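Pyruvate-formate lyase-activating enzyme (PDB 3CAN) is an activating enzyme of the radical SAM superfamily and, in the part modelled here, forms a parallel alpha/beta domain probably related to the TIM barrel. Local coordinates at residues 92-98 with 124-130; 48-52 with 87-93. All blocks are in the same frame, centred on the assembly; numbering follows the deposited sequence. Where two conformers were deposited one is given.

Contact 1. Residues 92-98 with 124-130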
loop_
_atom_site.group_PDB
_atom_site.type_symbol
_atom_site.label_atom_id
_atom_site.label_comp_id
_atom_site.label_asym_id
_atom_site.label_seq_id
_atom_site.Cartn_x
_atom_site.Cartn_y
_atom_site.Cartn_z
ATOM N N ASP A 92 -20.449 3.648 12.188
ATOM C CA ASP A 92 -20.538 2.229 11.854
ATOM C C ASP A 92 -20.070 1.943 10.423
ATOM O O ASP A 92 -20.739 1.254 9.666
ATOM C CB ASP A 92 -21.959 1.703 12.074
ATOM C CG ASP A 92 -22.028 0.182 12.078
ATOM O OD1 ASP A 92 -21.022 -0.479 12.427
ATOM O OD2 ASP A 92 -23.107 -0.345 11.759
ATOM N N PHE A 93 -18.922 2.508 10.074
ATOM C CA PHE A 93 -18.398 2.473 8.717
ATOM C C PHE A 93 -17.047 1.738 8.722
ATOM O O PHE A 93 -16.267 1.907 9.658
ATOM C CB PHE A 93 -18.253 3.903 8.191
ATOM C CG PHE A 93 -17.948 3.985 6.726
ATOM C CD1 PHE A 93 -18.963 4.025 5.787
ATOM C CD2 PHE A 93 -16.637 4.002 6.274
ATOM C CE1 PHE A 93 -18.668 4.088 4.436
ATOM C CE2 PHE A 93 -16.357 4.076 4.921
ATOM C CZ PHE A 93 -17.368 4.107 4.011
ATOM N N PRO A 94 -16.773 0.909 7.684
ATOM C CA PRO A 94 -15.531 0.147 7.685
ATOM C C PRO A 94 -14.272 1.014 7.592
ATOM O O PRO A 94 -14.191 1.926 6.756
ATOM C CB PRO A 94 -15.634 -0.745 6.442
ATOM C CG PRO A 94 -16.889 -0.441 5.791
ATOM C CD PRO A 94 -17.611 0.614 6.501
ATOM N N TYR A 95 -13.300 0.702 8.435
ATOM C CA TYR A 95 -12.021 1.388 8.396
ATOM C C TYR A 95 -10.875 0.455 8.738
ATOM O O TYR A 95 -11.052 -0.539 9.473
ATOM C CB TYR A 95 -12.028 2.617 9.323
ATOM C CG TYR A 95 -12.142 2.322 10.817
ATOM C CD1 TYR A 95 -11.043 2.448 11.655
ATOM C CD2 TYR A 95 -13.353 1.945 11.382
ATOM C CE1 TYR A 95 -11.135 2.190 13.016
ATOM C CE2 TYR A 95 -13.458 1.687 12.753
ATOM C CZ TYR A 95 -12.351 1.810 13.553
ATOM O OH TYR A 95 -12.458 1.555 14.903
ATOM N N TYR A 96 -9.702 0.786 8.208
ATOM C CA TYR A 96 -8.445 0.149 8.566
ATOM C C TYR A 96 -7.612 1.163 9.345
ATOM O O TYR A 96 -7.630 2.366 9.041
ATOM C CB TYR A 96 -7.603 -0.219 7.332
ATOM C CG TYR A 96 -8.053 -1.352 6.442
ATOM C CD1 TYR A 96 -9.279 -1.980 6.587
ATOM C CD2 TYR A 96 -7.234 -1.759 5.391
ATOM C CE1 TYR A 96 -9.665 -3.017 5.717
ATOM C CE2 TYR A 96 -7.603 -2.781 4.535
ATOM C CZ TYR A 96 -8.816 -3.406 4.707
ATOM O OH TYR A 96 -9.165 -4.410 3.835
ATOM N N ILE A 97 -6.849 0.661 10.310
ATOM C CA ILE A 97 -5.857 1.457 11.013
ATOM C C ILE A 97 -4.463 0.981 10.596
ATOM O O ILE A 97 -4.184 -0.214 10.606
ATOM C CB ILE A 97 -6.010 1.326 12.539
ATOM C CG1 ILE A 97 -7.339 1.941 12.987
ATOM C CG2 ILE A 97 -4.824 2.004 13.253
ATOM C CD1 ILE A 97 -7.404 3.479 12.905
ATOM N N ARG A 98 -3.599 1.918 10.225
ATOM C CA ARG A 98 -2.218 1.624 9.905
ATOM C C ARG A 98 -1.289 2.234 10.941
ATOM O O ARG A 98 -1.434 3.401 11.299
ATOM C CB ARG A 98 -1.877 2.133 8.511
ATOM C CG ARG A 98 -2.728 1.480 7.437
ATOM C CD ARG A 98 -3.899 2.356 7.070
ATOM N NE ARG A 98 -3.440 3.440 6.198
ATOM C CZ ARG A 98 -3.192 3.302 4.895
ATOM N NH1 ARG A 98 -3.377 2.126 4.288
ATOM N NH2 ARG A 98 -2.774 4.351 4.186
ATOM N N ARG A 124 -17.385 0.463 16.892
ATOM C CA ARG A 124 -17.004 -0.419 15.785
ATOM C C ARG A 124 -15.490 -0.473 15.746
ATOM O O ARG A 124 -14.841 0.571 15.736
ATOM C CB ARG A 124 -17.525 0.108 14.440
ATOM C CG ARG A 124 -17.171 -0.794 13.252
ATOM C CD ARG A 124 -17.715 -0.310 11.908
ATOM N NE ARG A 124 -17.279 -1.215 10.842
ATOM C CZ ARG A 124 -18.082 -1.879 10.015
ATOM N NH1 ARG A 124 -19.404 -1.747 10.079
ATOM N NH2 ARG A 124 -17.555 -2.692 9.113
ATOM N N HIS A 125 -14.929 -1.679 15.754
ATOM C CA HIS A 125 -13.472 -1.840 15.666
ATOM C C HIS A 125 -13.007 -1.728 14.220
ATOM O O HIS A 125 -13.817 -1.903 13.286
ATOM C CB HIS A 125 -13.050 -3.215 16.183
ATOM C CG HIS A 125 -13.276 -3.411 17.647
ATOM N ND1 HIS A 125 -13.203 -4.652 18.243
ATOM C CD2 HIS A 125 -13.561 -2.530 18.635
ATOM C CE1 HIS A 125 -13.431 -4.525 19.541
ATOM N NE2 HIS A 125 -13.666 -3.252 19.801
ATOM N N PRO A 126 -11.696 -1.505 14.024
ATOM C CA PRO A 126 -11.173 -1.550 12.653
ATOM C C PRO A 126 -11.324 -2.934 12.046
ATOM O O PRO A 126 -11.293 -3.956 12.764
ATOM C CB PRO A 126 -9.681 -1.184 12.810
ATOM C CG PRO A 126 -9.365 -1.400 14.248
ATOM C CD PRO A 126 -10.643 -1.220 15.014
ATOM N N GLU A 127 -11.491 -2.974 10.725
ATOM C CA GLU A 127 -11.496 -4.242 9.998
ATOM C C GLU A 127 -10.202 -5.005 10.249
ATOM O O GLU A 127 -10.185 -6.234 10.405
ATOM C CB GLU A 127 -11.616 -3.997 8.498
ATOM C CG GLU A 127 -12.904 -3.322 8.073
ATOM C CD GLU A 127 -14.131 -4.105 8.455
ATOM O OE1 GLU A 127 -14.409 -5.124 7.783
ATOM O OE2 GLU A 127 -14.826 -3.709 9.413
ATOM N N ILE A 128 -9.114 -4.258 10.247
ATOM C CA ILE A 128 -7.785 -4.779 10.497
ATOM C C ILE A 128 -6.898 -3.621 10.941
ATOM O O ILE A 128 -7.149 -2.454 10.600
ATOM C CB ILE A 128 -7.169 -5.447 9.231
ATOM C CG1 ILE A 128 -5.911 -6.257 9.565
ATOM C CG2 ILE A 128 -6.816 -4.400 8.156
ATOM C CD1 ILE A 128 -6.145 -7.412 10.445
ATOM N N ILE A 129 -5.896 -3.954 11.742
ATOM C CA ILE A 129 -4.824 -3.035 12.085
ATOM C C ILE A 129 -3.552 -3.547 11.405
ATOM O O ILE A 129 -3.091 -4.651 11.702
ATOM C CB ILE A 129 -4.616 -2.937 13.602
ATOM C CG1 ILE A 129 -5.894 -2.471 14.311
ATOM C CG2 ILE A 129 -3.470 -1.971 13.926
ATOM C CD1 ILE A 129 -5.867 -2.684 15.834
ATOM N N ASN A 130 -3.008 -2.752 10.490
ATOM C CA ASN A 130 -1.782 -3.096 9.771
ATOM C C ASN A 130 -0.569 -2.483 10.446
ATOM O O ASN A 130 -0.425 -1.254 10.470
ATOM C CB ASN A 130 -1.841 -2.594 8.331
ATOM C CG ASN A 130 -3.007 -3.162 7.576
ATOM O OD1 ASN A 130 -3.022 -4.349 7.250
ATOM N ND2 ASN A 130 -4.010 -2.322 7.314
HETATM O O HOH W 1 -14.356 -1.326 10.622
#

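Contact 2. Residues 48-52 with 87-93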
loop_
_atom_site.group_PDB
_atom_site.type_symbol
_atom_site.label_atom_id
_atom_site.label_comp_id
_atom_site.label_asym_id
_atom_site.label_seq_id
_atom_site.Cartn_x
_atom_site.Cartn_y
_atom_site.Cartn_z
ATOM N N VAL A 48 -15.709 14.399 6.302
ATOM C CA VAL A 48 -15.568 12.978 6.614
ATOM C C VAL A 48 -16.883 12.275 6.279
ATOM O O VAL A 48 -16.889 11.231 5.669
ATOM C CB VAL A 48 -15.203 12.736 8.091
ATOM C CG1 VAL A 48 -15.156 11.229 8.399
ATOM C CG2 VAL A 48 -13.859 13.408 8.433
ATOM N N ASP A 49 -18.004 12.869 6.667
ATOM C CA ASP A 49 -19.319 12.282 6.375
ATOM C C ASP A 49 -19.564 12.135 4.871
ATOM O O ASP A 49 -20.048 11.085 4.415
ATOM C CB ASP A 49 -20.436 13.136 6.985
ATOM C CG ASP A 49 -20.473 13.074 8.493
ATOM O OD1 ASP A 49 -19.773 12.235 9.094
ATOM O OD2 ASP A 49 -21.228 13.883 9.084
ATOM N N GLU A 50 -19.225 13.167 4.099
ATOM C CA GLU A 50 -19.426 13.130 2.648
ATOM C C GLU A 50 -18.498 12.117 1.981
ATOM O O GLU A 50 -18.900 11.437 1.050
ATOM C CB GLU A 50 -19.237 14.515 2.021
ATOM C CG GLU A 50 -19.599 14.601 0.526
ATOM C CD GLU A 50 -21.080 14.349 0.225
ATOM O OE1 GLU A 50 -21.926 14.493 1.135
ATOM O OE2 GLU A 50 -21.397 14.008 -0.939
ATOM N N VAL A 51 -17.256 12.019 2.454
ATOM C CA VAL A 51 -16.333 10.992 1.949
ATOM C C VAL A 51 -16.909 9.592 2.192
ATOM O O VAL A 51 -16.939 8.762 1.289
ATOM C CB VAL A 51 -14.927 11.103 2.570
ATOM C CG1 VAL A 51 -14.097 9.841 2.241
ATOM C CG2 VAL A 51 -14.216 12.362 2.039
HETATM N N MSE A 52 -17.426 9.343 3.393
HETATM C CA MSE A 52 -18.047 8.044 3.691
HETATM C C MSE A 52 -19.238 7.718 2.778
HETATM O O MSE A 52 -19.460 6.565 2.433
HETATM C CB MSE A 52 -18.456 7.963 5.160
HETATM C CG MSE A 52 -17.297 7.814 6.114
HETATM SE SE MSE A 52 -17.869 7.436 7.942
HETATM C CE MSE A 52 -18.572 9.177 8.411
ATOM N N ARG A 87 -15.106 9.277 14.994
ATOM C CA ARG A 87 -16.250 9.625 14.149
ATOM C C ARG A 87 -16.601 8.506 13.173
ATOM O O ARG A 87 -17.783 8.183 13.006
ATOM C CB ARG A 87 -16.035 10.937 13.398
ATOM C CG ARG A 87 -17.367 11.528 12.938
ATOM C CD ARG A 87 -17.214 12.853 12.236
ATOM N NE ARG A 87 -18.518 13.343 11.776
ATOM C CZ ARG A 87 -19.393 14.012 12.534
ATOM N NH1 ARG A 87 -20.550 14.407 12.013
ATOM N NH2 ARG A 87 -19.119 14.304 13.804
ATOM N N VAL A 88 -15.593 7.915 12.541
ATOM C CA VAL A 88 -15.821 6.817 11.619
ATOM C C VAL A 88 -16.405 5.602 12.348
ATOM O O VAL A 88 -17.352 4.968 11.866
ATOM C CB VAL A 88 -14.529 6.459 10.872
ATOM C CG1 VAL A 88 -14.765 5.321 9.893
ATOM C CG2 VAL A 88 -13.990 7.712 10.145
ATOM N N ALA A 89 -15.852 5.297 13.516
ATOM C CA ALA A 89 -16.351 4.192 14.334
ATOM C C ALA A 89 -17.819 4.394 14.726
ATOM O O ALA A 89 -18.636 3.452 14.657
ATOM C CB ALA A 89 -15.484 4.031 15.570
ATOM N N GLU A 90 -18.158 5.622 15.137
ATOM C CA GLU A 90 -19.535 5.942 15.554
ATOM C C GLU A 90 -20.526 5.937 14.385
ATOM O O GLU A 90 -21.736 5.756 14.579
ATOM C CB GLU A 90 -19.584 7.301 16.267
ATOM C CG GLU A 90 -18.974 7.267 17.659
ATOM C CD GLU A 90 -18.926 8.627 18.349
ATOM O OE1 GLU A 90 -19.233 9.660 17.712
ATOM O OE2 GLU A 90 -18.566 8.658 19.540
ATOM N N ALA A 91 -20.004 6.136 13.179
ATOM C CA ALA A 91 -20.785 6.062 11.948
ATOM C C ALA A 91 -21.014 4.626 11.476
ATOM O O ALA A 91 -21.705 4.422 10.486
ATOM C CB ALA A 91 -20.096 6.864 10.854
ATOM N N ASP A 92 -20.449 3.648 12.188
ATOM C CA ASP A 92 -20.538 2.229 11.854
ATOM C C ASP A 92 -20.070 1.943 10.423
ATOM O O ASP A 92 -20.739 1.254 9.666
ATOM C CB ASP A 92 -21.959 1.703 12.074
ATOM C CG ASP A 92 -22.028 0.182 12.078
ATOM O OD1 ASP A 92 -21.022 -0.479 12.427
ATOM O OD2 ASP A 92 -23.107 -0.345 11.759
ATOM N N PHE A 93 -18.922 2.508 10.074
ATOM C CA PHE A 93 -18.398 2.473 8.717
ATOM C C PHE A 93 -17.047 1.738 8.722
ATOM O O PHE A 93 -16.267 1.907 9.658
ATOM C CB PHE A 93 -18.253 3.903 8.191
ATOM C CG PHE A 93 -17.948 3.985 6.726
ATOM C CD1 PHE A 93 -18.963 4.025 5.787
ATOM C CD2 PHE A 93 -16.637 4.002 6.274
ATOM C CE1 PHE A 93 -18.668 4.088 4.436
ATOM C CE2 PHE A 93 -16.357 4.076 4.921
ATOM C CZ PHE A 93 -17.368 4.107 4.011
#

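Contact 1. Residues 92-98 with 124-130
Residues 95-98 and 128-130 run side by side as parallel strands, their axes 4.7 Å apart at the closest and 26° from alignment, with Ile97 opposite Ile129 and Arg98 opposite Asn130. Ile97 supplies both bonds of this pairing: its N reaches Ile128 O at 3.1 Å, and its O receives Asn130 N at 2.8 Å. Ahead of them, Glu127 N binds Tyr95 O almost head-on. The Tyr95 side chain, with CG between the backbone N and the carbonyl carbon (chi1 66°), swings its ring back toward the incoming loop. There the Tyr95 hydroxyl OH donates to Arg124 O at 2.7 Å, while Pro126 CA lies over one ring face in a CH-pi contact. On the other side of the sheet, Ile128 CG2 sits above the centre of the Tyr96 ring, 3.7 Å from its centroid, and Glu127 CB approaches Tyr96 CE1. The Arg124 chain is extended as far as NE, which carries its guanidinium across the Phe93-Pro94 peptide with one face against it. Arg124 NH1 meets Asp92 OD1 at 3.1 Å from above the carboxylate plane, and Arg124 NH2 holds Glu127 OE2 at 2.9 Å, so one cation probably balances two acids. A water accepts from Tyr95 N and Arg124 NE and donates to His125 O and Glu127 OE2, tying both backbones to the salt-bridged side chains. Helix 79-90 covers the Tyr95 side, and strand 57-61 pairs with the far edge of 95-101. Joined through helix 109-121, the two strands form a beta-alpha-beta unit of the parallel sheet, in keeping with the TIM-barrel affinity of radical SAM proteins.

Contact 2. Residues 48-52 with 87-93
Two helices of the layer packed on the parallel sheet, 45-53 and 79-90, meet here, the second ending in a Schellman motif at Asp92 before the chain turns toward strand 95-101. Met52, modelled as selenomethionine, carries most of the apolar contact. Its CG stands over the centre of the Phe93 ring, 3.9 Å from the centroid, a CH-pi contact. Met52 SE lies obliquely to the same ring in a Met-aromatic contact and comes within 3.6 Å of Phe93 CB; the two side chains run antiparallel alongside one another. A bend at the last torsion (chi3 -72°) turns Met52 CE away from the ring and onto Ala91 CB at 3.7 Å. The ring also reaches back to the helix, Phe93 CE1 lying 3.3 Å from Met52 O. Next to this cluster Val48 packs side chain to side chain with Val88, which is modelled in two conformers, and Leu58 of strand 57-61 packs against Met52, Val88 and Phe93 from the sheet. Toward the outer side, Arg87 stretches out to Asp49 and grips it side-on. Arg87 NE binds Asp49 OD1 at 3.2 Å and Arg87 NH1 binds Asp49 OD2 at 3.1 Å, the latter nearly straight at 177°. Both oxygens are met on their syn sides, with the carboxylate and guanidinium planes 30° apart. Because each nitrogen takes its own oxygen, the paired bonds limit rotation of both charged groups, and the opposite charges probably stabilise each other beside an interface otherwise made of apolar side chains.

How the contacts relate
From the N terminus, helix 45-53 comes first, and contact 2 closes when the chain, having passed through strand 57-61 and helix 67-74, reaches the end of helix 79-90. Contact 1 follows in series: it starts from the same turn, sharing Asp92 and Phe93, and closes after helix 109-121 has brought the chain back to strand 128-133. The loops therefore neither nest nor cross. Their centres lie 11 Å apart and they touch directly, Tyr95 OH and Arg124 O both packing on Ala89 CB. Contact 2 thus joins neighbouring helices on one side of the sheet, contact 1 joins neighbouring strands within it, and the 91-94 turn connects the two layers.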